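Transketolase (Campylobacter jejuni, PDB 3L84) belongs to the transketolase family of thiamine diphosphate-dependent enzymes, built from cofactor-binding, pyrimidine-binding and C-terminal domains. Local coordinates at residues Tyr330-Asn344 with Pro473-Leu487. Sequence-based numbering, arbitrary orientation.
Sequences YPDFKGKDLATRDSN and PADGVENVKAWQIAL
The side chains of Asn-479 and Asn-344 cross between two helices at about a right angle, with their amide planes nearly coplanar, 5° apart. Asn-344 ND2 gives a nearly straight bond to a lone pair of Asn-479 OD1 (3.2 Å). On its other branch Asn-479 donates from ND2, almost within its own amide plane, to Ser-343 OG (2.8 Å), and these two bonds fix the rotation of the Asn-479 amide. With its side-chain CG anti to the backbone N (chi1 -167°), Asn-479 reaches over to the first turn of helix 340-354. Ser-343 OG, held between its backbone N and carbonyl carbon, turns back to bond Thr-340 O. Asn-344 ND2 also lies in the plane of the Trp-483 indole, at its edge beside NE1; both are donors, so this close approach is not a hydrogen bond. Gly-476, without a side chain, leaves room for Phe-333 CB, which lies 3.7 Å from Gly-476 CA, while Pro-331 CB and Ser-343 CB cover opposite faces of the Phe-333 ring, and Val-480 CG2 touches its edge near the plane. Further along helix 476-488, Tyr-330 slides past Val-480 and Gln-484 in opposite directions, its CB 3.6 Å from Val-480 CG1 and its CE2 3.5 Å from Gln-484 CG. At the helix start, Asp-475 is the N-cap, its OD1 accepting from Glu-478 N (2.9 Å). One water accepts from Gly-476 N and donates to the carbonyls of Phe-333 and Lys-336, tying this end to the type II turn 333-336; another links Thr-340 OG1, also bonded to Ser-498 N, with Pro-473 O. Asn-344 and Trp-483 continue onto Ile-438 of strand 436-440. The short helical segments approach to 9.2 Å at 48°, side-by-side helices covering a parallel sheet, as in the alpha/beta fold of a transketolase pyrimidine-binding domain.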
loop_
_atom_site.group_PDB
_atom_site.type_symbol
_atom_site.label_atom_id
_atom_site.label_comp_id
_atom_site.label_asym_id
_atom_site.label_seq_id
_atom_site.Cartn_x
_atom_site.Cartn_y
_atom_site.Cartn_z
ATOM N N TYR A 330 23.943 -4.139 24.599
ATOM C CA TYR A 330 23.078 -3.034 24.150
ATOM C C TYR A 330 23.276 -1.833 25.022
ATOM O O TYR A 330 23.849 -1.942 26.118
ATOM C CB TYR A 330 21.623 -3.449 24.267
ATOM C CG TYR A 330 21.193 -4.494 23.272
ATOM C CD1 TYR A 330 20.539 -4.138 22.115
ATOM C CD2 TYR A 330 21.410 -5.843 23.498
ATOM C CE1 TYR A 330 20.105 -5.088 21.212
ATOM C CE2 TYR A 330 20.985 -6.793 22.581
ATOM C CZ TYR A 330 20.338 -6.402 21.443
ATOM O OH TYR A 330 19.885 -7.332 20.511
ATOM N N PRO A 331 22.857 -0.639 24.577
ATOM C CA PRO A 331 22.935 0.528 25.480
ATOM C C PRO A 331 22.055 0.345 26.698
ATOM O O PRO A 331 20.989 -0.297 26.613
ATOM C CB PRO A 331 22.391 1.694 24.619
ATOM C CG PRO A 331 22.387 1.145 23.189
ATOM C CD PRO A 331 22.145 -0.312 23.325
ATOM N N ASP A 332 22.489 0.978 27.777
ATOM C CA ASP A 332 21.785 0.987 29.043
ATOM C C ASP A 332 21.014 2.294 29.116
ATOM O O ASP A 332 21.557 3.345 29.386
ATOM C CB ASP A 332 22.745 0.859 30.202
ATOM C CG ASP A 332 22.052 0.846 31.538
ATOM O OD1 ASP A 332 20.805 0.929 31.589
ATOM O OD2 ASP A 332 22.749 0.769 32.586
ATOM N N PHE A 333 19.715 2.203 28.887
ATOM C CA PHE A 333 18.840 3.364 28.882
ATOM C C PHE A 333 18.066 3.544 30.171
ATOM O O PHE A 333 17.147 4.391 30.237
ATOM C CB PHE A 333 17.845 3.280 27.717
ATOM C CG PHE A 333 18.483 3.306 26.367
ATOM C CD1 PHE A 333 19.117 4.429 25.897
ATOM C CD2 PHE A 333 18.328 2.233 25.515
ATOM C CE1 PHE A 333 19.643 4.447 24.606
ATOM C CE2 PHE A 333 18.844 2.261 24.248
ATOM C CZ PHE A 333 19.468 3.381 23.794
ATOM N N LYS A 334 18.374 2.757 31.177
ATOM C CA LYS A 334 17.688 2.880 32.453
ATOM C C LYS A 334 17.674 4.311 32.984
ATOM O O LYS A 334 18.681 4.924 33.114
ATOM C CB LYS A 334 18.227 1.890 33.484
ATOM C CG LYS A 334 17.411 1.852 34.716
ATOM C CD LYS A 334 17.884 0.817 35.702
ATOM C CE LYS A 334 16.960 0.740 36.911
ATOM N NZ LYS A 334 17.630 -0.059 37.953
ATOM N N GLY A 335 16.478 4.827 33.234
ATOM C CA GLY A 335 16.317 6.141 33.822
ATOM C C GLY A 335 16.477 7.313 32.868
ATOM O O GLY A 335 16.402 8.475 33.297
ATOM N N LYS A 336 16.699 7.035 31.582
ATOM C CA LYS A 336 16.979 8.088 30.615
ATOM C C LYS A 336 15.717 8.381 29.831
ATOM O O LYS A 336 15.184 7.508 29.135
ATOM C CB LYS A 336 18.126 7.675 29.678
ATOM C CG LYS A 336 19.443 7.501 30.363
ATOM C CD LYS A 336 20.634 7.274 29.379
ATOM C CE LYS A 336 21.942 7.915 29.873
ATOM N NZ LYS A 336 22.593 7.197 31.032
ATOM N N ASP A 337 15.207 9.594 29.951
ATOM C CA ASP A 337 14.080 10.064 29.151
ATOM C C ASP A 337 14.554 10.275 27.701
ATOM O O ASP A 337 15.565 10.907 27.452
ATOM C CB ASP A 337 13.531 11.377 29.682
ATOM C CG ASP A 337 12.910 11.269 31.068
ATOM O OD1 ASP A 337 12.729 10.169 31.654
ATOM O OD2 ASP A 337 12.682 12.372 31.644
ATOM N N LEU A 338 13.819 9.729 26.735
ATOM C CA LEU A 338 14.218 9.814 25.326
ATOM C C LEU A 338 13.008 9.531 24.441
ATOM O O LEU A 338 12.032 8.911 24.858
ATOM C CB LEU A 338 15.328 8.806 24.993
ATOM C CG LEU A 338 15.176 7.392 25.548
ATOM C CD1 LEU A 338 14.180 6.586 24.702
ATOM C CD2 LEU A 338 16.551 6.701 25.657
ATOM N N ALA A 339 13.070 10.025 23.217
ATOM C CA ALA A 339 12.159 9.558 22.202
ATOM C C ALA A 339 12.599 8.155 21.781
ATOM O O ALA A 339 13.801 7.907 21.594
ATOM C CB ALA A 339 12.239 10.482 20.997
ATOM N N THR A 340 11.656 7.233 21.555
ATOM C CA THR A 340 12.084 5.874 21.211
ATOM C C THR A 340 12.644 5.810 19.785
ATOM O O THR A 340 13.374 4.882 19.488
ATOM C CB THR A 340 11.003 4.859 21.490
ATOM O OG1 THR A 340 9.787 5.248 20.860
ATOM C CG2 THR A 340 10.826 4.657 23.015
ATOM N N ARG A 341 12.437 6.794 18.911
ATOM C CA ARG A 341 13.199 6.801 17.659
ATOM C C ARG A 341 14.706 6.905 17.959
ATOM O O ARG A 341 15.524 6.357 17.215
ATOM C CB ARG A 341 12.771 7.916 16.699
ATOM C CG ARG A 341 12.976 9.333 17.165
ATOM C CD ARG A 341 12.625 10.290 16.065
ATOM N NE ARG A 341 12.596 11.684 16.514
ATOM C CZ ARG A 341 12.667 12.752 15.725
ATOM N NH1 ARG A 341 12.921 12.657 14.433
ATOM N NH2 ARG A 341 12.532 13.962 16.279
ATOM N N ASP A 342 15.078 7.652 18.993
ATOM C CA ASP A 342 16.462 7.886 19.361
ATOM C C ASP A 342 17.080 6.696 20.068
ATOM O O ASP A 342 18.206 6.302 19.731
ATOM C CB ASP A 342 16.578 9.149 20.226
ATOM C CG ASP A 342 16.270 10.410 19.473
ATOM O OD1 ASP A 342 16.516 10.481 18.258
ATOM O OD2 ASP A 342 15.811 11.388 20.105
ATOM N N SER A 343 16.396 6.081 21.041
ATOM C CA SER A 343 16.902 4.835 21.591
ATOM C C SER A 343 17.059 3.815 20.480
ATOM O O SER A 343 18.064 3.105 20.414
ATOM C CB SER A 343 16.016 4.291 22.710
ATOM O OG SER A 343 14.667 4.141 22.297
ATOM N N ASN A 344 16.087 3.739 19.584
ATOM C CA ASN A 344 16.162 2.731 18.525
ATOM C C ASN A 344 17.337 2.973 17.610
ATOM O O ASN A 344 18.014 2.002 17.224
ATOM C CB ASN A 344 14.834 2.643 17.783
ATOM C CG ASN A 344 14.806 1.478 16.830
ATOM O OD1 ASN A 344 15.029 1.637 15.587
ATOM N ND2 ASN A 344 14.602 0.324 17.363
ATOM N N PRO A 473 7.549 0.260 22.199
ATOM C CA PRO A 473 8.213 0.394 23.495
ATOM C C PRO A 473 7.920 1.734 24.143
ATOM O O PRO A 473 7.809 2.759 23.463
ATOM C CB PRO A 473 9.697 0.265 23.150
ATOM C CG PRO A 473 9.781 0.670 21.735
ATOM C CD PRO A 473 8.523 0.141 21.089
ATOM N N ALA A 474 7.784 1.732 25.466
ATOM C CA ALA A 474 7.545 2.944 26.212
ATOM C C ALA A 474 8.824 3.659 26.597
ATOM O O ALA A 474 8.775 4.859 26.933
ATOM C CB ALA A 474 6.745 2.639 27.451
ATOM N N ASP A 475 9.963 3.007 26.501
ATOM C CA ASP A 475 11.247 3.643 26.867
ATOM C C ASP A 475 12.362 2.868 26.215
ATOM O O ASP A 475 12.117 1.882 25.521
ATOM C CB ASP A 475 11.422 3.805 28.406
ATOM C CG ASP A 475 11.677 2.523 29.160
ATOM O OD1 ASP A 475 11.787 1.433 28.565
ATOM O OD2 ASP A 475 11.843 2.631 30.413
ATOM N N GLY A 476 13.597 3.289 26.434
ATOM C CA GLY A 476 14.727 2.637 25.839
ATOM C C GLY A 476 14.970 1.233 26.297
ATOM O O GLY A 476 15.441 0.406 25.520
ATOM N N VAL A 477 14.707 0.972 27.562
ATOM C CA VAL A 477 14.902 -0.353 28.105
ATOM C C VAL A 477 13.939 -1.338 27.403
ATOM O O VAL A 477 14.337 -2.427 26.956
ATOM C CB VAL A 477 14.721 -0.369 29.614
ATOM C CG1 VAL A 477 14.688 -1.772 30.182
ATOM C CG2 VAL A 477 15.841 0.475 30.282
ATOM N N GLU A 478 12.668 -0.964 27.295
ATOM C CA GLU A 478 11.739 -1.800 26.556
ATOM C C GLU A 478 12.200 -1.981 25.100
ATOM O O GLU A 478 12.013 -3.037 24.512
ATOM C CB GLU A 478 10.303 -1.253 26.592
ATOM C CG GLU A 478 9.588 -1.295 27.932
ATOM C CD GLU A 478 8.097 -1.133 27.836
ATOM O OE1 GLU A 478 7.562 -0.734 26.768
ATOM O OE2 GLU A 478 7.426 -1.385 28.868
ATOM N N ASN A 479 12.754 -0.932 24.509
ATOM C CA ASN A 479 13.215 -0.996 23.129
ATOM C C ASN A 479 14.323 -2.040 22.934
ATOM O O ASN A 479 14.344 -2.781 21.951
ATOM C CB ASN A 479 13.641 0.416 22.686
ATOM C CG ASN A 479 13.853 0.615 21.203
ATOM O OD1 ASN A 479 13.726 -0.319 20.320
ATOM N ND2 ASN A 479 14.115 1.826 20.872
ATOM N N VAL A 480 15.253 -2.108 23.903
ATOM C CA VAL A 480 16.321 -3.100 23.905
ATOM C C VAL A 480 15.723 -4.503 24.073
ATOM O O VAL A 480 16.095 -5.432 23.322
ATOM C CB VAL A 480 17.349 -2.829 25.033
ATOM C CG1 VAL A 480 18.193 -4.071 25.291
ATOM C CG2 VAL A 480 18.146 -1.621 24.671
ATOM N N LYS A 481 14.848 -4.696 25.064
ATOM C CA LYS A 481 14.274 -6.018 25.303
ATOM C C LYS A 481 13.493 -6.500 24.068
ATOM O O LYS A 481 13.520 -7.696 23.743
ATOM C CB LYS A 481 13.401 -6.000 26.560
ATOM C CG LYS A 481 14.196 -5.820 27.833
ATOM C CD LYS A 481 13.279 -5.554 29.016
ATOM C CE LYS A 481 13.990 -5.423 30.352
ATOM N NZ LYS A 481 12.979 -4.962 31.384
ATOM N N ALA A 482 12.844 -5.563 23.374
ATOM C CA ALA A 482 12.108 -5.892 22.160
ATOM C C ALA A 482 13.066 -6.412 21.090
ATOM O O ALA A 482 12.764 -7.393 20.426
ATOM C CB ALA A 482 11.368 -4.666 21.621
ATOM N N TRP A 483 14.210 -5.753 20.884
ATOM C CA TRP A 483 15.203 -6.245 19.929
ATOM C C TRP A 483 15.720 -7.630 20.305
ATOM O O TRP A 483 15.941 -8.473 19.430
ATOM C CB TRP A 483 16.348 -5.251 19.792
ATOM C CG TRP A 483 16.089 -4.246 18.705
ATOM C CD1 TRP A 483 15.705 -2.948 18.844
ATOM C CD2 TRP A 483 16.161 -4.510 17.293
ATOM N NE1 TRP A 483 15.577 -2.376 17.592
ATOM C CE2 TRP A 483 15.829 -3.313 16.633
ATOM C CE3 TRP A 483 16.441 -5.640 16.533
ATOM C CZ2 TRP A 483 15.819 -3.202 15.250
ATOM C CZ3 TRP A 483 16.422 -5.543 15.155
ATOM C CH2 TRP A 483 16.108 -4.335 14.514
ATOM N N GLN A 484 15.975 -7.865 21.597
ATOM C CA GLN A 484 16.471 -9.175 22.008
ATOM C C GLN A 484 15.476 -10.266 21.628
ATOM O O GLN A 484 15.854 -11.326 21.152
ATOM C CB GLN A 484 16.835 -9.179 23.494
ATOM C CG GLN A 484 18.053 -8.305 23.804
ATOM C CD GLN A 484 18.292 -8.104 25.272
ATOM O OE1 GLN A 484 17.390 -7.757 26.010
ATOM N NE2 GLN A 484 19.563 -8.294 25.695
ATOM N N ILE A 485 14.189 -9.996 21.825
ATOM C CA ILE A 485 13.156 -10.930 21.378
ATOM C C ILE A 485 13.105 -11.037 19.863
ATOM O O ILE A 485 13.065 -12.156 19.314
ATOM C CB ILE A 485 11.781 -10.515 21.924
ATOM C CG1 ILE A 485 11.763 -10.536 23.452
ATOM C CG2 ILE A 485 10.671 -11.414 21.341
ATOM C CD1 ILE A 485 10.720 -9.590 24.087
ATOM N N ALA A 486 13.110 -9.911 19.176
ATOM C CA ALA A 486 12.986 -9.929 17.723
ATOM C C ALA A 486 14.104 -10.722 17.048
ATOM O O ALA A 486 13.849 -11.465 16.086
ATOM C CB ALA A 486 12.983 -8.525 17.175
ATOM N N LEU A 487 15.339 -10.601 17.533
ATOM C CA LEU A 487 16.439 -11.351 16.918
ATOM C C LEU A 487 16.317 -12.833 17.118
ATOM O O LEU A 487 16.789 -13.565 16.270
ATOM C CB LEU A 487 17.793 -10.843 17.418
ATOM C CG LEU A 487 18.107 -9.448 16.941
ATOM C CD1 LEU A 487 19.282 -8.908 17.741
ATOM C CD2 LEU A 487 18.436 -9.297 15.480
HETATM O O HOH W 1 14.717 4.863 28.587
HETATM O O HOH W 2 14.008 3.184 32.599
HETATM O O HOH W 3 7.444 3.807 21.043
#